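Bile salt hydrolase/transferase (Clostridium perfringens, PDB 2BJF) hydrolyses the amide bond of glycine- and taurine-conjugated bile salts, releasing free bile acids, and can also act as a bile acid amine N-acyltransferase. Local coordinates at residues 183-188 against 228-233; 251-256 against 277-282; 53-58 against 69-74. All coordinates share one frame; numbering follows the deposited sequence.

Interaction 1. Residues 183-188 against 228-233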
loop_
_atom_site.group_PDB
_atom_site.type_symbol
_atom_site.label_atom_id
_atom_site.label_comp_id
_atom_site.label_asym_id
_atom_site.label_seq_id
_atom_site.Cartn_x
_atom_site.Cartn_y
_atom_site.Cartn_z
ATOM N N VAL A 183 12.845 -12.904 4.275
ATOM C CA VAL A 183 14.122 -12.193 4.180
ATOM C C VAL A 183 14.261 -11.494 2.821
ATOM O O VAL A 183 14.708 -10.346 2.753
ATOM C CB VAL A 183 15.326 -13.133 4.458
ATOM C CG1 VAL A 183 16.651 -12.417 4.222
ATOM C CG2 VAL A 183 15.269 -13.657 5.885
ATOM N N ALA A 184 13.856 -12.180 1.754
ATOM C CA ALA A 184 13.854 -11.590 0.416
ATOM C C ALA A 184 12.810 -10.476 0.290
ATOM O O ALA A 184 13.033 -9.489 -0.415
ATOM C CB ALA A 184 13.634 -12.660 -0.648
ATOM N N ASN A 185 11.681 -10.637 0.981
ATOM C CA ASN A 185 10.612 -9.633 0.973
ATOM C C ASN A 185 11.039 -8.310 1.616
ATOM O O ASN A 185 10.548 -7.247 1.235
ATOM C CB ASN A 185 9.342 -10.178 1.643
ATOM C CG ASN A 185 8.099 -9.352 1.318
ATOM O OD1 ASN A 185 7.920 -8.881 0.191
ATOM N ND2 ASN A 185 7.225 -9.191 2.305
ATOM N N LEU A 186 11.958 -8.381 2.578
ATOM C CA LEU A 186 12.502 -7.180 3.224
ATOM C C LEU A 186 13.141 -6.224 2.220
ATOM O O LEU A 186 13.066 -5.006 2.383
ATOM C CB LEU A 186 13.526 -7.550 4.298
ATOM C CG LEU A 186 13.050 -8.258 5.566
ATOM C CD1 LEU A 186 14.248 -8.800 6.320
ATOM C CD2 LEU A 186 12.238 -7.327 6.452
ATOM N N ASN A 187 13.756 -6.789 1.182
ATOM C CA ASN A 187 14.414 -6.015 0.123
ATOM C C ASN A 187 13.496 -5.051 -0.637
ATOM O O ASN A 187 13.966 -4.080 -1.235
ATOM C CB ASN A 187 15.100 -6.954 -0.869
ATOM C CG ASN A 187 16.275 -7.699 -0.260
ATOM O OD1 ASN A 187 16.948 -7.198 0.642
ATOM N ND2 ASN A 187 16.534 -8.900 -0.764
ATOM N N GLN A 188 12.193 -5.324 -0.618
ATOM C CA GLN A 188 11.218 -4.458 -1.283
ATOM C C GLN A 188 11.012 -3.139 -0.541
ATOM O O GLN A 188 10.458 -2.188 -1.099
ATOM C CB GLN A 188 9.875 -5.175 -1.458
ATOM C CG GLN A 188 9.872 -6.253 -2.535
ATOM C CD GLN A 188 10.290 -5.733 -3.905
ATOM O OE1 GLN A 188 11.310 -6.156 -4.456
ATOM N NE2 GLN A 188 9.508 -4.808 -4.454
ATOM N N ARG A 228 3.179 -8.408 9.069
ATOM C CA ARG A 228 3.668 -8.329 10.444
ATOM C C ARG A 228 5.184 -8.495 10.520
ATOM O O ARG A 228 5.843 -7.808 11.302
ATOM C CB ARG A 228 2.946 -9.337 11.345
ATOM C CG ARG A 228 1.486 -8.981 11.590
ATOM C CD ARG A 228 0.827 -9.895 12.614
ATOM N NE ARG A 228 0.475 -11.207 12.070
ATOM C CZ ARG A 228 1.204 -12.311 12.218
ATOM N NH1 ARG A 228 2.353 -12.275 12.885
ATOM N NH2 ARG A 228 0.787 -13.455 11.692
ATOM N N PHE A 229 5.731 -9.389 9.694
ATOM C CA PHE A 229 7.181 -9.599 9.617
ATOM C C PHE A 229 7.893 -8.300 9.241
ATOM O O PHE A 229 8.865 -7.911 9.889
ATOM C CB PHE A 229 7.516 -10.712 8.613
ATOM C CG PHE A 229 8.948 -11.189 8.671
ATOM C CD1 PHE A 229 9.268 -12.392 9.293
ATOM C CD2 PHE A 229 9.973 -10.450 8.079
ATOM C CE1 PHE A 229 10.589 -12.844 9.344
ATOM C CE2 PHE A 229 11.295 -10.891 8.124
ATOM C CZ PHE A 229 11.604 -12.092 8.757
ATOM N N ILE A 230 7.395 -7.630 8.203
ATOM C CA ILE A 230 7.974 -6.362 7.757
ATOM C C ILE A 230 7.950 -5.323 8.878
ATOM O O ILE A 230 8.971 -4.702 9.171
ATOM C CB ILE A 230 7.269 -5.813 6.481
ATOM C CG1 ILE A 230 7.370 -6.814 5.315
ATOM C CG2 ILE A 230 7.818 -4.430 6.094
ATOM C CD1 ILE A 230 8.792 -7.216 4.909
ATOM N N ARG A 231 6.792 -5.159 9.517
ATOM C CA ARG A 231 6.642 -4.157 10.571
ATOM C C ARG A 231 7.585 -4.391 11.752
ATOM O O ARG A 231 8.310 -3.481 12.149
ATOM C CB ARG A 231 5.188 -4.048 11.044
ATOM C CG ARG A 231 4.249 -3.453 10.002
ATOM C CD ARG A 231 3.137 -2.609 10.634
ATOM N NE ARG A 231 2.290 -3.358 11.568
ATOM C CZ ARG A 231 1.306 -4.183 11.213
ATOM N NH1 ARG A 231 1.028 -4.403 9.932
ATOM N NH2 ARG A 231 0.596 -4.799 12.149
ATOM N N VAL A 232 7.595 -5.611 12.288
ATOM C CA VAL A 232 8.442 -5.920 13.445
ATOM C C VAL A 232 9.938 -5.808 13.108
ATOM O O VAL A 232 10.728 -5.342 13.928
ATOM C CB VAL A 232 8.064 -7.280 14.117
ATOM C CG1 VAL A 232 8.365 -8.471 13.214
ATOM C CG2 VAL A 232 8.745 -7.433 15.468
ATOM N N ALA A 233 10.312 -6.202 11.891
ATOM C CA ALA A 233 11.707 -6.119 11.456
ATOM C C ALA A 233 12.221 -4.679 11.461
ATOM O O ALA A 233 13.313 -4.406 11.964
ATOM C CB ALA A 233 11.876 -6.741 10.079
#

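Interaction 2. Residues 251-256 against 277-282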
loop_
_atom_site.group_PDB
_atom_site.type_symbol
_atom_site.label_atom_id
_atom_site.label_comp_id
_atom_site.label_asym_id
_atom_site.label_seq_id
_atom_site.Cartn_x
_atom_site.Cartn_y
_atom_site.Cartn_z
ATOM N N GLU A 251 10.045 -1.819 26.157
ATOM C CA GLU A 251 10.254 -1.590 24.722
ATOM C C GLU A 251 9.905 -2.823 23.887
ATOM O O GLU A 251 9.371 -2.707 22.779
ATOM C CB GLU A 251 11.697 -1.161 24.436
ATOM C CG GLU A 251 12.140 0.146 25.102
ATOM C CD GLU A 251 11.417 1.386 24.587
ATOM O OE1 GLU A 251 10.566 1.279 23.679
ATOM O OE2 GLU A 251 11.712 2.483 25.101
ATOM N N PHE A 252 10.217 -3.996 24.434
ATOM C CA PHE A 252 9.872 -5.280 23.830
ATOM C C PHE A 252 8.367 -5.360 23.573
ATOM O O PHE A 252 7.932 -5.745 22.487
ATOM C CB PHE A 252 10.328 -6.413 24.757
ATOM C CG PHE A 252 10.254 -7.784 24.146
ATOM C CD1 PHE A 252 11.379 -8.358 23.563
ATOM C CD2 PHE A 252 9.069 -8.520 24.186
ATOM C CE1 PHE A 252 11.323 -9.634 23.008
ATOM C CE2 PHE A 252 9.004 -9.795 23.631
ATOM C CZ PHE A 252 10.133 -10.351 23.040
ATOM N N PHE A 253 7.580 -4.972 24.575
ATOM C CA PHE A 253 6.123 -5.005 24.479
ATOM C C PHE A 253 5.578 -3.956 23.511
ATOM O O PHE A 253 4.613 -4.218 22.793
ATOM C CB PHE A 253 5.491 -4.869 25.869
ATOM C CG PHE A 253 5.625 -6.110 26.711
ATOM C CD1 PHE A 253 4.581 -7.029 26.786
ATOM C CD2 PHE A 253 6.800 -6.369 27.414
ATOM C CE1 PHE A 253 4.704 -8.186 27.555
ATOM C CE2 PHE A 253 6.932 -7.523 28.186
ATOM C CZ PHE A 253 5.882 -8.433 28.255
ATOM N N HIS A 254 6.207 -2.782 23.478
ATOM C CA HIS A 254 5.820 -1.740 22.524
ATOM C C HIS A 254 5.963 -2.201 21.076
ATOM O O HIS A 254 5.087 -1.941 20.250
ATOM C CB HIS A 254 6.606 -0.449 22.761
ATOM C CG HIS A 254 6.109 0.348 23.926
ATOM N ND1 HIS A 254 4.909 1.025 23.904
ATOM C CD2 HIS A 254 6.649 0.577 25.146
ATOM C CE1 HIS A 254 4.728 1.633 25.064
ATOM N NE2 HIS A 254 5.770 1.379 25.834
ATOM N N ILE A 255 7.061 -2.895 20.780
ATOM C CA ILE A 255 7.291 -3.436 19.439
ATOM C C ILE A 255 6.206 -4.453 19.068
ATOM O O ILE A 255 5.573 -4.339 18.016
ATOM C CB ILE A 255 8.708 -4.061 19.297
ATOM C CG1 ILE A 255 9.785 -2.977 19.413
ATOM C CG2 ILE A 255 8.844 -4.790 17.963
ATOM C CD1 ILE A 255 11.208 -3.512 19.565
ATOM N N LEU A 256 5.980 -5.431 19.942
ATOM C CA LEU A 256 5.003 -6.484 19.662
ATOM C C LEU A 256 3.548 -6.009 19.653
ATOM O O LEU A 256 2.718 -6.581 18.944
ATOM C CB LEU A 256 5.190 -7.681 20.601
ATOM C CG LEU A 256 6.418 -8.567 20.345
ATOM C CD1 LEU A 256 6.411 -9.757 21.281
ATOM C CD2 LEU A 256 6.491 -9.046 18.899
ATOM N N GLN A 277 -3.434 -13.525 22.223
ATOM C CA GLN A 277 -3.895 -14.019 23.521
ATOM C C GLN A 277 -2.949 -13.626 24.651
ATOM O O GLN A 277 -3.395 -13.241 25.734
ATOM C CB GLN A 277 -4.079 -15.540 23.490
ATOM C CG GLN A 277 -5.126 -16.037 22.492
ATOM C CD GLN A 277 -6.568 -15.880 22.968
ATOM O OE1 GLN A 277 -7.503 -16.030 22.182
ATOM N NE2 GLN A 277 -6.753 -15.589 24.252
ATOM N N TYR A 278 -1.649 -13.732 24.389
ATOM C CA TYR A 278 -0.620 -13.312 25.340
ATOM C C TYR A 278 0.654 -12.838 24.646
ATOM O O TYR A 278 0.892 -13.139 23.471
ATOM C CB TYR A 278 -0.320 -14.400 26.393
ATOM C CG TYR A 278 0.442 -15.620 25.912
ATOM C CD1 TYR A 278 1.835 -15.604 25.804
ATOM C CD2 TYR A 278 -0.226 -16.803 25.610
ATOM C CE1 TYR A 278 2.538 -16.728 25.379
ATOM C CE2 TYR A 278 0.469 -17.935 25.192
ATOM C CZ TYR A 278 1.846 -17.887 25.071
ATOM O OH TYR A 278 2.530 -19.007 24.655
ATOM N N THR A 279 1.454 -12.080 25.386
ATOM C CA THR A 279 2.759 -11.633 24.932
ATOM C C THR A 279 3.773 -12.007 26.003
ATOM O O THR A 279 3.662 -11.570 27.150
ATOM C CB THR A 279 2.779 -10.113 24.683
ATOM O OG1 THR A 279 1.773 -9.774 23.720
ATOM C CG2 THR A 279 4.141 -9.660 24.168
ATOM N N SER A 280 4.741 -12.837 25.627
ATOM C CA SER A 280 5.777 -13.279 26.553
ATOM C C SER A 280 7.122 -12.648 26.214
ATOM O O SER A 280 7.421 -12.382 25.049
ATOM C CB SER A 280 5.888 -14.805 26.562
ATOM O OG SER A 280 6.405 -15.300 25.341
ATOM N N CYS A 281 7.917 -12.399 27.249
ATOM C CA CYS A 281 9.260 -11.861 27.100
ATOM C C CYS A 281 10.151 -12.496 28.153
ATOM O O CYS A 281 9.963 -12.278 29.349
ATOM C CB CYS A 281 9.258 -10.340 27.255
ATOM S SG CYS A 281 10.898 -9.584 27.152
ATOM N N MET A 282 11.116 -13.285 27.697
ATOM C CA MET A 282 12.033 -13.979 28.590
ATOM C C MET A 282 13.359 -13.242 28.666
ATOM O O MET A 282 13.983 -12.969 27.640
ATOM C CB MET A 282 12.267 -15.411 28.095
ATOM C CG MET A 282 11.039 -16.300 28.173
ATOM S SD MET A 282 11.197 -17.815 27.211
ATOM C CE MET A 282 10.575 -17.283 25.618
#

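Interaction 3. Residues 53-58 against 69-74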
loop_
_atom_site.group_PDB
_atom_site.type_symbol
_atom_site.label_atom_id
_atom_site.label_comp_id
_atom_site.label_asym_id
_atom_site.label_seq_id
_atom_site.Cartn_x
_atom_site.Cartn_y
_atom_site.Cartn_z
ATOM N N ALA A 53 16.839 -27.530 33.727
ATOM C CA ALA A 53 15.532 -27.065 34.187
ATOM C C ALA A 53 14.902 -26.153 33.138
ATOM O O ALA A 53 15.607 -25.411 32.459
ATOM C CB ALA A 53 15.661 -26.342 35.515
ATOM N N VAL A 54 13.578 -26.220 33.019
ATOM C CA VAL A 54 12.836 -25.526 31.963
ATOM C C VAL A 54 11.698 -24.688 32.550
ATOM O O VAL A 54 11.040 -25.109 33.502
ATOM C CB VAL A 54 12.260 -26.540 30.928
ATOM C CG1 VAL A 54 11.416 -25.842 29.868
ATOM C CG2 VAL A 54 13.382 -27.341 30.265
ATOM N N LEU A 55 11.481 -23.503 31.979
ATOM C CA LEU A 55 10.330 -22.665 32.317
ATOM C C LEU A 55 9.722 -22.054 31.059
ATOM O O LEU A 55 10.437 -21.482 30.235
ATOM C CB LEU A 55 10.721 -21.554 33.299
ATOM C CG LEU A 55 9.595 -20.619 33.766
ATOM C CD1 LEU A 55 8.630 -21.341 34.698
ATOM C CD2 LEU A 55 10.155 -19.373 34.440
ATOM N N GLY A 56 8.405 -22.177 30.918
ATOM C CA GLY A 56 7.704 -21.567 29.790
ATOM C C GLY A 56 6.206 -21.785 29.774
ATOM O O GLY A 56 5.653 -22.451 30.650
ATOM N N MET A 57 5.547 -21.207 28.772
ATOM C CA MET A 57 4.112 -21.390 28.588
ATOM C C MET A 57 3.844 -22.695 27.856
ATOM O O MET A 57 4.477 -22.993 26.844
ATOM C CB MET A 57 3.509 -20.225 27.800
ATOM C CG MET A 57 1.984 -20.159 27.851
ATOM S SD MET A 57 1.353 -19.524 29.420
ATOM C CE MET A 57 1.668 -17.770 29.224
ATOM N N GLY A 58 2.899 -23.470 28.373
ATOM C CA GLY A 58 2.498 -24.706 27.722
ATOM C C GLY A 58 1.251 -25.286 28.346
ATOM O O GLY A 58 0.518 -24.594 29.051
ATOM N N ASP A 69 6.235 -21.762 24.164
ATOM C CA ASP A 69 7.505 -21.038 24.217
ATOM C C ASP A 69 8.095 -21.160 25.614
ATOM O O ASP A 69 7.361 -21.290 26.595
ATOM C CB ASP A 69 7.353 -19.561 23.823
ATOM C CG ASP A 69 6.227 -18.865 24.564
ATOM O OD1 ASP A 69 5.068 -18.988 24.122
ATOM O OD2 ASP A 69 6.506 -18.188 25.576
ATOM N N GLY A 70 9.419 -21.122 25.698
ATOM C CA GLY A 70 10.093 -21.256 26.981
ATOM C C GLY A 70 11.594 -21.088 26.905
ATOM O O GLY A 70 12.152 -20.811 25.843
ATOM N N MET A 71 12.243 -21.255 28.052
ATOM C CA MET A 71 13.694 -21.189 28.138
ATOM C C MET A 71 14.204 -22.215 29.138
ATOM O O MET A 71 13.424 -22.779 29.910
ATOM C CB MET A 71 14.144 -19.788 28.563
ATOM C CG MET A 71 13.669 -19.393 29.946
ATOM S SD MET A 71 14.167 -17.741 30.434
ATOM C CE MET A 71 12.764 -17.345 31.457
ATOM N N ASN A 72 15.511 -22.457 29.119
ATOM C CA ASN A 72 16.138 -23.251 30.170
ATOM C C ASN A 72 17.058 -22.417 31.070
ATOM O O ASN A 72 17.258 -21.220 30.841
ATOM C CB ASN A 72 16.838 -24.501 29.602
ATOM C CG ASN A 72 18.053 -24.179 28.744
ATOM O OD1 ASN A 72 18.707 -23.149 28.908
ATOM N ND2 ASN A 72 18.371 -25.088 27.828
ATOM N N GLU A 73 17.609 -23.069 32.093
ATOM C CA GLU A 73 18.476 -22.426 33.085
ATOM C C GLU A 73 19.790 -21.882 32.518
ATOM O O GLU A 73 20.483 -21.109 33.184
ATOM C CB GLU A 73 18.786 -23.416 34.209
ATOM C CG GLU A 73 19.417 -24.711 33.718
ATOM C CD GLU A 73 19.896 -25.587 34.850
ATOM O OE1 GLU A 73 20.907 -25.233 35.491
ATOM O OE2 GLU A 73 19.263 -26.635 35.088
ATOM N N LYS A 74 20.132 -22.299 31.300
ATOM C CA LYS A 74 21.392 -21.907 30.666
ATOM C C LYS A 74 21.238 -20.676 29.773
ATOM O O LYS A 74 22.222 -20.169 29.227
ATOM C CB LYS A 74 21.981 -23.073 29.858
ATOM C CG LYS A 74 22.189 -24.374 30.645
ATOM C CD LYS A 74 23.085 -24.203 31.875
ATOM C CE LYS A 74 24.545 -24.005 31.502
ATOM N NZ LYS A 74 25.412 -23.952 32.711
#

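Interaction 1. Residues 183-188 against 228-233
L186 reaches from residues 183-188 to helix 225-243 and touches three residues there with its forked tip. Its CG is turned anti to its carbonyl carbon (chi1 -68°), which carries both methyls across although the CB itself starts out along the interface. CD2 meets A233 CB at 3.7 Å and I230 CD1 at 3.8 Å. The other methyl, CD1, lies at the edge of the F229 ring, near its plane, 4.0 Å from CE2. Leucine suits this place because its two methyls can serve separate neighbours, while the small A233, one helical turn after F229, lets CD2 come close to the helix. I230 extends CG1 and CD1 past the leucine in the opposite sense, and the side chain of N185 crosses that of I230 at about a right angle, its ND2 lying 3.6 Å from I230 CD1 as plain packing. No hydrogen bond spans the segments. Two other subunits close on this site: L207 of the second packs on L186, W181 of the third on N185. F229 stacks on H182. This is helix-to-helix apolar packing beside a tetramer interface, the side chain of F229 about 10 Å from that of C2, which binds deoxycholate and is the inferred nucleophile.

Interaction 2. Residues 251-256 against 277-282
F252 sets one face of its ring against C281, and each atom of its side chain can be followed along C281 and S280. CB, directed at the strand, lies 4.0 Å from C281 SG. With chi1 at -170°, CG stands opposite the backbone N and the ring swings over the cysteine; CG is 3.6 Å from SG. Of the two ortho carbons, CD1 meets the sulfur alone, while CD2 meets both SG and CB of C281. Farther out, CE1 just reaches SG, whereas CE2 comes 3.3 Å from the carbonyl oxygen S280 O and also meets C281 CB. At the tip, CZ is still near S280 O. The sulfur sits over the ring face, only 16° off the normal, a sulfur-aromatic contact, with C281 CB adding a CH-pi contact on the same ring.

F253 works beside it: its CE1 touches T279 CG2 at 3.7 Å and its CE2 meets C281 CB. T279 CG2 is also met by L256 CD1, so the threonine gives its methyl to the helix while OG1 bonds to N19. Small C281 and branched T279, two apart, therefore offer the helix sulfur and methyl surface on one side of the strand. S280 points away from the helix, and its OG bonds to D69. The axes of helix 251-256 and strand 277-282 come within 9.4 Å, their N-to-C directions 142° apart. The packing is that of a helix laid against a beta-sheet, as in the layered alpha/beta fold of N-terminal nucleophile hydrolases.

Interaction 3. Residues 53-58 against 69-74
The carboxylate of E73 meets A53 through one oxygen: OE2 accepts the N-H of A53 with its anti lone pair, 2.9 Å from A53 N, in an almost straight bond (178°). Its OE1 is salt-bridged to R35. The backbone N of E73 in turn bonds to A53 O, so E73 holds A53, just before strand 54-61, by two bonds. The amide of N72 takes the N-H of K74 from above its plane on OD1, an Asx turn just where strand 70-72 stops, while ND2 bonds to L110 O. The D69 carboxylate has OD1 4.2 Å from M57 CB; its polar partners are R18, Y278, Y289 and S280.

Between these groups, L55 and M71 form an antiparallel hydrogen-bonded pair, with L55 N to M71 O at 2.9 Å and M71 N to L55 O at 2.8 Å. The M57 and D69 pair has only weak bonds. At the non-hydrogen-bonded pair G56 and G70 the CA atoms approach to 3.7 Å, too close for a side chain on either residue. L55, M57, M71 and D69 share a face; the branched leucine and the unbranched methionines pack on Y289 of strand 288-293. Strand 54-61 also pairs with strand 29-33, and strand 70-72 with strand 77-82, which places the contact within the larger antiparallel sheet, its L55 and M71 face toward the other sheet.

Overall arrangement
All three contacts are buried, but their chemistry follows their place. Interaction 1 joins two helices by apolar side chains beside other subunits; interaction 2 lays a helix on a strand through aromatic, sulfur and methyl contacts; interaction 3 pairs strands mainly by backbone hydrogen bonds, and no other subunit touches it. Interactions 1 and 2 share no helix, yet their successive helices 225-243 and 249-257 meet where V232 packs on I255. Strand 275-283 links interaction 2 to interaction 3: the two meet at D69, on the side of R18, and M282 SD packs on G70. Interactions 1 and 3 lie on opposite sides of the chain's centre, with centres 28 Å apart.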